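PDB 4JGI: putative uncharacterized protein from Desulfitobacterium hafniense, which binds methylcobalamin and probably serves as the corrinoid protein of an O-demethylase system, carrying methyl groups on its cobalt. Local coordinates for residues A[107-110]-A[111-115]. Sequence-based numbering, arbitrary orientation.
Sequences NIFR and TMAEA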
loop_
_atom_site.group_PDB
_atom_site.type_symbol
_atom_site.label_atom_id
_atom_site.label_comp_id
_atom_site.label_asym_id
_atom_site.label_seq_id
_atom_site.Cartn_x
_atom_site.Cartn_y
_atom_site.Cartn_z
ATOM N N ASN A 107 -7.365 0.948 -5.791
ATOM C CA ASN A 107 -7.085 -0.446 -6.134
ATOM C C ASN A 107 -5.623 -0.734 -6.511
ATOM O O ASN A 107 -5.131 -1.836 -6.340
ATOM C CB ASN A 107 -8.074 -0.890 -7.189
ATOM C CG ASN A 107 -9.466 -1.000 -6.685
ATOM O OD1 ASN A 107 -9.696 -1.017 -5.524
ATOM N ND2 ASN A 107 -10.386 -1.149 -7.583
ATOM N N ILE A 108 -4.944 0.260 -7.098
ATOM C CA ILE A 108 -3.494 0.192 -7.294
ATOM C C ILE A 108 -2.778 0.029 -5.967
ATOM O O ILE A 108 -1.966 -0.863 -5.785
ATOM C CB ILE A 108 -2.965 1.404 -8.116
ATOM C CG1 ILE A 108 -3.558 1.377 -9.498
ATOM C CG2 ILE A 108 -1.475 1.409 -8.129
ATOM C CD1 ILE A 108 -3.214 2.605 -10.342
ATOM N N PHE A 109 -3.158 0.828 -4.989
ATOM C CA PHE A 109 -2.636 0.681 -3.662
ATOM C C PHE A 109 -2.982 -0.645 -3.026
ATOM O O PHE A 109 -2.087 -1.263 -2.454
ATOM C CB PHE A 109 -3.091 1.864 -2.817
ATOM C CG PHE A 109 -2.685 1.732 -1.372
ATOM C CD1 PHE A 109 -1.350 1.961 -0.974
ATOM C CD2 PHE A 109 -3.567 1.345 -0.418
ATOM C CE1 PHE A 109 -0.950 1.748 0.362
ATOM C CE2 PHE A 109 -3.168 1.181 0.894
ATOM C CZ PHE A 109 -1.865 1.401 1.296
ATOM N N ARG A 110 -4.211 -1.101 -3.159
ATOM C CA ARG A 110 -4.618 -2.365 -2.623
ATOM C C ARG A 110 -3.711 -3.468 -3.164
ATOM O O ARG A 110 -3.229 -4.335 -2.410
ATOM C CB ARG A 110 -6.095 -2.649 -3.006
ATOM C CG ARG A 110 -6.577 -3.981 -2.535
ATOM C CD ARG A 110 -7.944 -4.277 -3.122
ATOM N NE ARG A 110 -7.908 -4.403 -4.577
ATOM C CZ ARG A 110 -8.958 -4.343 -5.407
ATOM N NH1 ARG A 110 -10.163 -4.003 -4.998
ATOM N NH2 ARG A 110 -8.755 -4.522 -6.720
ATOM N N THR A 111 -3.427 -3.456 -4.472
ATOM C CA THR A 111 -2.625 -4.523 -5.074
ATOM C C THR A 111 -1.200 -4.435 -4.494
ATOM O O THR A 111 -0.640 -5.485 -4.152
ATOM C CB THR A 111 -2.608 -4.393 -6.587
ATOM O OG1 THR A 111 -3.988 -4.453 -7.051
ATOM C CG2 THR A 111 -1.713 -5.478 -7.215
ATOM N N MET A 112 -0.602 -3.260 -4.403
ATOM C CA MET A 112 0.772 -3.109 -3.862
ATOM C C MET A 112 0.809 -3.525 -2.416
ATOM O O MET A 112 1.746 -4.177 -2.014
ATOM C CB MET A 112 1.294 -1.709 -4.036
ATOM C CG MET A 112 1.479 -1.345 -5.512
ATOM S SD MET A 112 2.017 0.369 -5.479
ATOM C CE MET A 112 2.519 0.610 -7.173
ATOM N N ALA A 113 -0.214 -3.175 -1.659
ATOM C CA ALA A 113 -0.203 -3.480 -0.223
ATOM C C ALA A 113 -0.327 -4.976 0.037
ATOM O O ALA A 113 0.380 -5.554 0.868
ATOM C CB ALA A 113 -1.347 -2.737 0.461
ATOM N N GLU A 114 -1.211 -5.645 -0.726
ATOM C CA GLU A 114 -1.387 -7.088 -0.692
ATOM C C GLU A 114 -0.056 -7.805 -1.072
ATOM O O GLU A 114 0.337 -8.718 -0.403
ATOM C CB GLU A 114 -2.615 -7.552 -1.525
ATOM C CG GLU A 114 -3.902 -7.190 -0.822
ATOM C CD GLU A 114 -5.194 -7.681 -1.566
ATOM O OE1 GLU A 114 -5.158 -7.754 -2.834
ATOM O OE2 GLU A 114 -6.241 -7.958 -0.886
ATOM N N ALA A 115 0.596 -7.320 -2.099
ATOM C CA ALA A 115 1.850 -7.875 -2.540
ATOM C C ALA A 115 2.981 -7.630 -1.559
ATOM O O ALA A 115 3.995 -8.304 -1.635
ATOM C CB ALA A 115 2.232 -7.292 -3.893
HETATM O O HOH W 1 -5.880 -6.053 -5.696
HETATM O O HOH W 2 -6.640 -4.173 -8.574
#
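Thr111 meets Asn107 one turn back in helix 104-115, the crossover helix between strands 91-96 and 119-122 of the Rossmann-type cobalamin-binding domain. Asn107 O accepts two bonds from this residue. Thr111 N lies 3.0 Å from Asn107 O, and Thr111 OG1 lies 2.9 Å from the same oxygen, on the other face of the carbonyl plane. The hydroxyl can fold back this way because OG1 stands anti to its own carbonyl carbon (chi1 -59°). Two waters also donate to OG1. One accepts a hydrogen bond from Arg110 NE, the other from Arg110 NH2. A valine here would probably leave both waters without this acceptor and cost Asn107 O its hydroxyl donor. Arg110 NH1 forms a salt bridge with Asp122, so the guanidinium is held on more than one side. Met112 runs beside Ile108, with its CE 4.2 Å from Ile108 CG2; both side chains also pack on Ala199 of the cobalamin pocket. Met112 N bonds to Ile108 O at 3.1 Å. Ala113 N bonds to Phe109 O at 2.8 Å. Ala113 CB sits over one face of the Phe109 ring, toward its rim, and Phe109 itself touches the cofactor. Glu114 lies alongside Arg110 without direct charge contact: Arg110 NE and Glu114 OE1 are 4.7 Å apart. The NE-bound water spans them, through a weak 3.4 Å bond to Glu114 OE1.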